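PDB 4C5Z: ochratoxinase from Aspergillus niger, which hydrolyses the amide bond of the mycotoxin ochratoxin A, releasing L-phenylalanine and ochratoxin alpha, as a zinc-dependent, homooctameric carboxypeptidase of the amidohydrolase type. Local coordinates for residues K33-V38 / A389-L394; S144-H149 / I181-E186; L263-Y268 / V285-V290. All blocks are in the same frame, centred on the assembly; numbering follows the deposited sequence.

Contact 1 of 3, residues K33-V38 / A389-L394; sequences KIIAFV and ADVIAL
I35 reaches across to the backbone of A389 with its CG1 branch, which comes within 3.9 Å of A389 CA. The torsion that sets this up places CG1 beside the backbone N of I35 (chi1 -71°), and CD1 then carries on toward V391, lying 4.3 Å from V391 CG2. Two residues before I35, the one hydrogen bond between the segments runs from A389 N to K33 O over 2.9 Å. The methyl of A389 sits close to the same carbonyl, and the two chains diverge beyond this point. Further out, backbone hydrogen bonds tie I35 to G386 and Y387 and A389 to G418, while L28 and I30 of strand 26-31 pack against I35 and A389. V391 lies against L61 and W415, and D390 OD1 accepts from G417 N. Farther along strand 34-38, A36 and F37 both face V29 in a classic beta bulge. The contact thus brings an N-terminal antiparallel hairpin (26-31 with 34-38) against the chain leading into strand 391-394, a meeting of N- and C-terminal parts of the chain consistent with the smaller beta-sandwich domain of amidohydrolases.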
loop_
_atom_site.group_PDB
_atom_site.type_symbol
_atom_site.label_atom_id
_atom_site.label_comp_id
_atom_site.label_asym_id
_atom_site.label_seq_id
_atom_site.Cartn_x
_atom_site.Cartn_y
_atom_site.Cartn_z
ATOM N N LYS A 33 -44.812 -18.921 18.870
ATOM C CA LYS A 33 -43.409 -18.969 19.261
ATOM C C LYS A 33 -43.168 -19.057 20.760
ATOM O O LYS A 33 -42.045 -19.307 21.179
ATOM C CB LYS A 33 -42.698 -17.729 18.747
ATOM C CG LYS A 33 -42.868 -17.478 17.264
ATOM C CD LYS A 33 -41.539 -16.931 16.756
ATOM C CE LYS A 33 -41.191 -17.301 15.314
ATOM N NZ LYS A 33 -41.390 -16.132 14.414
ATOM N N ILE A 34 -44.187 -18.825 21.575
ATOM C CA ILE A 34 -43.984 -18.798 23.022
ATOM C C ILE A 34 -44.722 -19.932 23.695
ATOM O O ILE A 34 -45.609 -20.565 23.124
ATOM C CB ILE A 34 -44.372 -17.439 23.687
ATOM C CG1 ILE A 34 -45.842 -17.023 23.434
ATOM C CG2 ILE A 34 -43.520 -16.315 23.121
ATOM C CD1 ILE A 34 -46.950 -17.779 24.167
ATOM N N ILE A 35 -44.334 -20.153 24.938
ATOM C CA ILE A 35 -44.902 -21.161 25.764
ATOM C C ILE A 35 -46.100 -20.527 26.435
ATOM O O ILE A 35 -45.969 -19.520 27.153
ATOM C CB ILE A 35 -43.851 -21.625 26.784
ATOM C CG1 ILE A 35 -42.781 -22.437 26.050
ATOM C CG2 ILE A 35 -44.488 -22.413 27.933
ATOM C CD1 ILE A 35 -41.509 -22.638 26.851
ATOM N N ALA A 36 -47.274 -21.114 26.210
ATOM C CA ALA A 36 -48.519 -20.499 26.694
ATOM C C ALA A 36 -48.955 -21.014 28.070
ATOM O O ALA A 36 -49.589 -20.299 28.813
ATOM C CB ALA A 36 -49.619 -20.682 25.669
ATOM N N PHE A 37 -48.594 -22.250 28.391
ATOM C CA PHE A 37 -48.929 -22.839 29.682
ATOM C C PHE A 37 -47.996 -23.973 30.045
ATOM O O PHE A 37 -47.626 -24.781 29.192
ATOM C CB PHE A 37 -50.345 -23.391 29.623
ATOM C CG PHE A 37 -50.685 -24.309 30.756
ATOM C CD1 PHE A 37 -51.213 -23.810 31.935
ATOM C CD2 PHE A 37 -50.473 -25.678 30.640
ATOM C CE1 PHE A 37 -51.528 -24.662 32.979
ATOM C CE2 PHE A 37 -50.773 -26.534 31.691
ATOM C CZ PHE A 37 -51.307 -26.024 32.864
ATOM N N VAL A 38 -47.614 -23.996 31.317
ATOM C CA VAL A 38 -46.911 -25.125 31.938
ATOM C C VAL A 38 -47.599 -25.474 33.264
ATOM O O VAL A 38 -47.895 -24.595 34.066
ATOM C CB VAL A 38 -45.425 -24.819 32.182
ATOM C CG1 VAL A 38 -44.706 -26.005 32.811
ATOM C CG2 VAL A 38 -44.753 -24.493 30.875
ATOM N N ALA A 389 -40.466 -20.801 23.028
ATOM C CA ALA A 389 -40.696 -22.236 22.795
ATOM C C ALA A 389 -39.506 -22.993 22.259
ATOM O O ALA A 389 -39.557 -23.529 21.170
ATOM C CB ALA A 389 -41.864 -22.409 21.836
ATOM N N ASP A 390 -38.433 -23.048 23.027
ATOM C CA ASP A 390 -37.303 -23.900 22.680
ATOM C C ASP A 390 -37.388 -25.099 23.612
ATOM O O ASP A 390 -36.980 -25.023 24.771
ATOM C CB ASP A 390 -35.945 -23.176 22.857
ATOM C CG ASP A 390 -35.741 -22.051 21.880
ATOM O OD1 ASP A 390 -36.633 -21.787 21.054
ATOM O OD2 ASP A 390 -34.679 -21.399 21.955
ATOM N N VAL A 391 -37.876 -26.212 23.092
ATOM C CA VAL A 391 -38.301 -27.326 23.933
ATOM C C VAL A 391 -37.800 -28.620 23.379
ATOM O O VAL A 391 -37.819 -28.809 22.162
ATOM C CB VAL A 391 -39.836 -27.385 24.001
ATOM C CG1 VAL A 391 -40.289 -28.560 24.842
ATOM C CG2 VAL A 391 -40.398 -26.091 24.592
ATOM N N ILE A 392 -37.338 -29.513 24.247
ATOM C CA ILE A 392 -36.959 -30.847 23.763
ATOM C C ILE A 392 -37.543 -31.963 24.589
ATOM O O ILE A 392 -37.859 -31.795 25.763
ATOM C CB ILE A 392 -35.437 -31.060 23.699
ATOM C CG1 ILE A 392 -34.806 -31.003 25.092
ATOM C CG2 ILE A 392 -34.799 -30.022 22.797
ATOM C CD1 ILE A 392 -33.328 -31.306 25.053
ATOM N N ALA A 393 -37.664 -33.108 23.950
ATOM C CA ALA A 393 -38.235 -34.274 24.583
ATOM C C ALA A 393 -37.258 -35.423 24.484
ATOM O O ALA A 393 -36.615 -35.613 23.458
ATOM C CB ALA A 393 -39.545 -34.646 23.919
ATOM N N LEU A 394 -37.174 -36.183 25.567
ATOM C CA LEU A 394 -36.314 -37.332 25.636
ATOM C C LEU A 394 -37.102 -38.579 25.976
ATOM O O LEU A 394 -38.166 -38.525 26.569
ATOM C CB LEU A 394 -35.281 -37.134 26.715
ATOM C CG LEU A 394 -34.151 -36.144 26.515
ATOM C CD1 LEU A 394 -34.616 -34.717 26.344
ATOM C CD2 LEU A 394 -33.297 -36.225 27.751
#

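Contact 2 of 3, residues S144-H149 / I181-E186; sequences SQTAGH and IADGVE
T146 and D183 meet at about a right angle, and the carboxylate takes up both the main-chain and the side-chain donor of the threonine. T146 N donates to D183 OD1 over 2.8 Å, a fairly straight bond (163° at the hydrogen) that uses the syn lone pair of OD1. The hydroxyl OG1 of T146 is directed to D183 OD2; the modelled separation is too short to be taken literally. With OG1 beside its own backbone N (chi1 -68°), both donors of T146 are turned to one carboxylate. Each oxygen also has a charged partner in a neighbouring subunit, OD1 in R193 and OD2 in R190 of that chain, so the aspartate would be expected to stay ionised. R193 of the same subunit also packs on Q145, T146 and A147.

Next to this pair, A182 N donates to S144 O over 3.1 Å, and I181 CA makes a CH···O contact to the same carbonyl at 3.2 Å. I181 itself sends CG2 to within 3.5 Å of T146 OG1. Inside the loop, Q145 O accepts from S144 OG and G148 N, the latter bond closing a type II turn from Q145 to G148. The Q145 amide is held at both ends: NE2 gives to T146 O over 2.9 Å, nearly in the amide plane, while OE1 accepts from F223 N. S144 OG is further engaged by G150 N.

The short parallel pairing of strands 142-144 and 179-181 thus ends in a turn clasped by an aspartate, at an interface between subunits of the octamer. The same loop continues to H149, whose ring stacks on the zinc ligand H245, and so reaches the edge of the binuclear metal site.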
loop_
_atom_site.group_PDB
_atom_site.type_symbol
_atom_site.label_atom_id
_atom_site.label_comp_id
_atom_site.label_asym_id
_atom_site.label_seq_id
_atom_site.Cartn_x
_atom_site.Cartn_y
_atom_site.Cartn_z
ATOM N N SER A 144 -7.786 -10.143 20.765
ATOM C CA SER A 144 -6.531 -10.501 21.388
ATOM C C SER A 144 -5.509 -9.372 21.188
ATOM O O SER A 144 -5.524 -8.681 20.155
ATOM C CB SER A 144 -6.024 -11.795 20.750
ATOM O OG SER A 144 -4.825 -12.241 21.340
ATOM N N GLN A 145 -4.635 -9.188 22.168
ATOM C CA GLN A 145 -3.496 -8.335 21.969
ATOM C C GLN A 145 -2.484 -9.050 21.070
ATOM O O GLN A 145 -2.519 -10.300 20.902
ATOM C CB GLN A 145 -2.847 -7.961 23.291
ATOM C CG GLN A 145 -2.325 -9.139 24.088
ATOM C CD GLN A 145 -1.306 -8.757 25.138
ATOM O OE1 GLN A 145 -1.651 -8.358 26.230
ATOM N NE2 GLN A 145 -0.049 -8.923 24.819
ATOM N N THR A 146 -1.591 -8.261 20.465
ATOM C CA THR A 146 -0.440 -8.825 19.810
ATOM C C THR A 146 0.286 -9.677 20.844
ATOM O O THR A 146 0.428 -9.269 22.010
ATOM C CB THR A 146 0.482 -7.739 19.246
ATOM O OG1 THR A 146 -0.172 -7.064 18.169
ATOM C CG2 THR A 146 1.752 -8.365 18.702
ATOM N N ALA A 147 0.707 -10.865 20.425
ATOM C CA ALA A 147 1.331 -11.835 21.324
ATOM C C ALA A 147 0.390 -12.384 22.374
ATOM O O ALA A 147 0.831 -12.925 23.359
ATOM C CB ALA A 147 2.577 -11.264 21.989
ATOM N N GLY A 148 -0.906 -12.270 22.153
ATOM C CA GLY A 148 -1.878 -12.783 23.100
ATOM C C GLY A 148 -2.333 -14.172 22.694
ATOM O O GLY A 148 -1.850 -14.766 21.712
ATOM N N HIS A 149 -3.306 -14.675 23.434
ATOM C CA HIS A 149 -3.742 -16.050 23.280
ATOM C C HIS A 149 -4.392 -16.303 21.932
ATOM O O HIS A 149 -4.419 -17.412 21.460
ATOM C CB HIS A 149 -4.697 -16.421 24.411
ATOM C CG HIS A 149 -5.143 -17.841 24.352
ATOM N ND1 HIS A 149 -4.375 -18.885 24.828
ATOM C CD2 HIS A 149 -6.255 -18.397 23.816
ATOM C CE1 HIS A 149 -5.008 -20.023 24.605
ATOM N NE2 HIS A 149 -6.150 -19.754 23.994
ATOM N N ILE A 181 -6.929 -8.644 16.199
ATOM C CA ILE A 181 -5.809 -8.224 17.002
ATOM C C ILE A 181 -5.743 -6.712 17.040
ATOM O O ILE A 181 -5.758 -6.045 16.016
ATOM C CB ILE A 181 -4.518 -8.822 16.439
ATOM C CG1 ILE A 181 -4.348 -10.210 17.014
ATOM C CG2 ILE A 181 -3.271 -8.021 16.816
ATOM C CD1 ILE A 181 -3.710 -11.097 16.017
ATOM N N ALA A 182 -5.653 -6.181 18.252
ATOM C CA ALA A 182 -5.768 -4.765 18.480
ATOM C C ALA A 182 -4.892 -4.438 19.648
ATOM O O ALA A 182 -4.912 -5.162 20.629
ATOM C CB ALA A 182 -7.217 -4.394 18.771
ATOM N N ASP A 183 -4.111 -3.361 19.527
ATOM C CA ASP A 183 -3.227 -2.942 20.577
ATOM C C ASP A 183 -3.445 -1.487 20.830
ATOM O O ASP A 183 -3.331 -0.684 19.901
ATOM C CB ASP A 183 -1.776 -3.194 20.184
ATOM C CG ASP A 183 -1.482 -4.669 19.948
ATOM O OD1 ASP A 183 -1.619 -5.494 20.887
ATOM O OD2 ASP A 183 -1.086 -4.998 18.809
ATOM N N GLY A 184 -3.761 -1.139 22.076
ATOM C CA GLY A 184 -3.965 0.247 22.443
ATOM C C GLY A 184 -5.425 0.613 22.484
ATOM O O GLY A 184 -6.227 -0.014 21.849
ATOM N N VAL A 185 -5.773 1.627 23.269
ATOM C CA VAL A 185 -7.162 2.043 23.454
ATOM C C VAL A 185 -7.838 2.359 22.121
ATOM O O VAL A 185 -9.002 1.973 21.903
ATOM C CB VAL A 185 -7.248 3.235 24.443
ATOM C CG1 VAL A 185 -8.547 4.038 24.308
ATOM C CG2 VAL A 185 -7.121 2.732 25.868
ATOM N N GLU A 186 -7.126 3.050 21.236
ATOM C CA GLU A 186 -7.715 3.471 19.949
ATOM C C GLU A 186 -8.125 2.279 19.138
ATOM O O GLU A 186 -9.232 2.199 18.645
ATOM C CB GLU A 186 -6.744 4.290 19.133
ATOM C CG GLU A 186 -6.245 5.550 19.815
ATOM C CD GLU A 186 -7.350 6.527 20.228
ATOM O OE1 GLU A 186 -8.007 7.191 19.347
ATOM O OE2 GLU A 186 -7.523 6.647 21.457
#

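Contact 3 of 3, residues L263-Y268 / V285-V290; sequences LEHVSY and VATRSV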
loop_
_atom_site.group_PDB
_atom_site.type_symbol
_atom_site.label_atom_id
_atom_site.label_comp_id
_atom_site.label_asym_id
_atom_site.label_seq_id
_atom_site.Cartn_x
_atom_site.Cartn_y
_atom_site.Cartn_z
ATOM N N LEU A 263 -16.914 -15.274 32.459
ATOM C CA LEU A 263 -15.530 -15.747 32.480
ATOM C C LEU A 263 -15.460 -17.210 32.063
ATOM O O LEU A 263 -16.210 -18.046 32.540
ATOM C CB LEU A 263 -14.939 -15.597 33.887
ATOM C CG LEU A 263 -14.988 -14.189 34.455
ATOM C CD1 LEU A 263 -14.371 -14.144 35.820
ATOM C CD2 LEU A 263 -14.263 -13.234 33.520
ATOM N N GLU A 264 -14.523 -17.509 31.187
ATOM C CA GLU A 264 -14.322 -18.858 30.721
ATOM C C GLU A 264 -13.094 -19.474 31.371
ATOM O O GLU A 264 -12.083 -18.815 31.534
ATOM C CB GLU A 264 -14.194 -18.859 29.210
ATOM C CG GLU A 264 -15.537 -18.816 28.495
ATOM C CD GLU A 264 -16.285 -17.489 28.719
ATOM O OE1 GLU A 264 -15.804 -16.431 28.227
ATOM O OE2 GLU A 264 -17.370 -17.500 29.364
ATOM N N HIS A 265 -13.200 -20.747 31.733
ATOM C CA HIS A 265 -12.125 -21.524 32.345
ATOM C C HIS A 265 -11.954 -21.154 33.805
ATOM O O HIS A 265 -12.192 -21.969 34.687
ATOM C CB HIS A 265 -10.811 -21.387 31.593
ATOM C CG HIS A 265 -10.891 -21.832 30.173
ATOM N ND1 HIS A 265 -10.826 -23.161 29.809
ATOM C CD2 HIS A 265 -11.036 -21.129 29.024
ATOM C CE1 HIS A 265 -10.925 -23.254 28.496
ATOM N NE2 HIS A 265 -11.068 -22.038 27.998
ATOM N N VAL A 266 -11.534 -19.929 34.049
ATOM C CA VAL A 266 -11.412 -19.382 35.395
ATOM C C VAL A 266 -10.547 -20.264 36.280
ATOM O O VAL A 266 -10.831 -20.418 37.437
ATOM C CB VAL A 266 -12.799 -19.187 36.066
ATOM C CG1 VAL A 266 -12.786 -17.948 36.951
ATOM C CG2 VAL A 266 -13.900 -19.036 35.029
ATOM N N SER A 267 -9.486 -20.822 35.720
ATOM C CA SER A 267 -8.773 -21.924 36.337
ATOM C C SER A 267 -8.135 -21.680 37.684
ATOM O O SER A 267 -7.900 -22.638 38.438
ATOM C CB SER A 267 -7.710 -22.452 35.378
ATOM O OG SER A 267 -8.302 -22.753 34.111
ATOM N N TYR A 268 -7.810 -20.437 37.996
ATOM C CA TYR A 268 -7.201 -20.140 39.291
ATOM C C TYR A 268 -8.190 -19.404 40.212
ATOM O O TYR A 268 -7.790 -18.701 41.138
ATOM C CB TYR A 268 -5.837 -19.411 39.112
ATOM C CG TYR A 268 -4.741 -20.347 38.621
ATOM C CD1 TYR A 268 -4.607 -20.616 37.277
ATOM C CD2 TYR A 268 -3.871 -20.997 39.507
ATOM C CE1 TYR A 268 -3.662 -21.498 36.809
ATOM C CE2 TYR A 268 -2.901 -21.887 39.042
ATOM C CZ TYR A 268 -2.809 -22.125 37.675
ATOM O OH TYR A 268 -1.893 -22.974 37.112
ATOM N N VAL A 285 -18.125 -20.021 33.351
ATOM C CA VAL A 285 -18.197 -21.094 32.331
ATOM C C VAL A 285 -16.903 -21.873 32.331
ATOM O O VAL A 285 -15.924 -21.461 31.741
ATOM C CB VAL A 285 -18.432 -20.558 30.897
ATOM C CG1 VAL A 285 -18.526 -21.724 29.916
ATOM C CG2 VAL A 285 -19.710 -19.748 30.815
ATOM N N ALA A 286 -16.905 -23.012 33.003
ATOM C CA ALA A 286 -15.662 -23.730 33.295
ATOM C C ALA A 286 -14.985 -24.281 32.052
ATOM O O ALA A 286 -13.787 -24.273 31.971
ATOM C CB ALA A 286 -15.928 -24.851 34.292
ATOM N N THR A 287 -15.757 -24.800 31.103
ATOM C CA THR A 287 -15.184 -25.395 29.890
ATOM C C THR A 287 -14.231 -26.592 30.208
ATOM O O THR A 287 -13.120 -26.748 29.658
ATOM C CB THR A 287 -14.518 -24.298 29.028
ATOM O OG1 THR A 287 -15.369 -23.139 29.021
ATOM C CG2 THR A 287 -14.328 -24.762 27.579
ATOM N N ARG A 288 -14.714 -27.448 31.097
ATOM C CA ARG A 288 -13.930 -28.552 31.617
ATOM C C ARG A 288 -13.535 -29.536 30.517
ATOM O O ARG A 288 -12.482 -30.160 30.601
ATOM C CB ARG A 288 -14.685 -29.240 32.768
ATOM C CG ARG A 288 -13.900 -30.334 33.467
ATOM C CD ARG A 288 -12.653 -29.829 34.165
ATOM N NE ARG A 288 -11.891 -30.949 34.693
ATOM C CZ ARG A 288 -10.756 -30.840 35.358
ATOM N NH1 ARG A 288 -10.238 -29.652 35.625
ATOM N NH2 ARG A 288 -10.144 -31.936 35.768
ATOM N N SER A 289 -14.349 -29.649 29.479
ATOM C CA SER A 289 -14.057 -30.606 28.402
ATOM C C SER A 289 -12.673 -30.371 27.798
ATOM O O SER A 289 -11.950 -31.311 27.492
ATOM C CB SER A 289 -15.148 -30.581 27.339
ATOM O OG SER A 289 -16.424 -30.964 27.860
ATOM N N VAL A 290 -12.286 -29.115 27.679
ATOM C CA VAL A 290 -10.970 -28.785 27.148
ATOM C C VAL A 290 -9.873 -29.369 28.029
ATOM O O VAL A 290 -8.890 -29.906 27.513
ATOM C CB VAL A 290 -10.739 -27.258 27.038
ATOM C CG1 VAL A 290 -9.320 -26.949 26.575
ATOM C CG2 VAL A 290 -11.715 -26.620 26.068
#
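H265, a ligand of the second zinc ion, lays its imidazole against T287, just past the end of the neighbouring strand 283-285. CB and CG of H265 both lie 4.2 Å from A286 O. Further out the ring closes in: ND1 of H265 lies between A286 O, at 3.8 Å and oblique to the ring, and T287 CB, while CE1 comes to 3.8 Å from both T287 CB and T287 CG2. CB of the threonine thus sits over one face of the imidazole, offset toward its rim, a CH-pi contact with the carbon 4.1 Å from the ring centroid. V290 CG2 meets CE1 at the ring edge. With CG set beside the backbone N (chi1 -59°), the imidazole is brought round to the threonine although CB itself starts away from 285-290.

The backbone fixes where this side chain begins. V285 N donates to L263 O over 2.9 Å, and H265 N returns a bond to V285 O over 2.8 Å, the parallel pattern about E264. Alongside, E264 and V285 point the same way, with E264 OE2 against V285 CG2; the carboxylate is engaged by S243 and S262 and by a salt bridge to R113.

T287 OG1 is hydrogen-bonded to H69 ND1, a second-shell link that is likely to hold this ligand of the first zinc ion in place, and both T287 and V290 touch the active-site D336. Neighbouring parallel strands that deliver metal ligands and their supports from their C-terminal ends form the binuclear zinc centre of an amidohydrolase TIM barrel.

Overall arrangement
Along the chain, contact 2 closes before contact 3 opens, and both are nested inside the long loop closed by contact 1. The centres of contacts 2 and 3 are about 22 Å apart, with nearest atoms about 7 Å apart. Contact 2 belongs to the two-stranded parallel sheet 142-144/179-181, and contact 3 to the five-stranded parallel sheet running from 203-206 to 331-332. Contact 1 lies across the chain's centre from both, its own centre about 43 Å from that of contact 2 and about 30 Å from that of contact 3, in the mixed sheet. The catalytic barrel thus lies in sequence between N- and C-terminal segments that meet far from the zinc ions, while contact 2 links its rim to a neighbouring subunit.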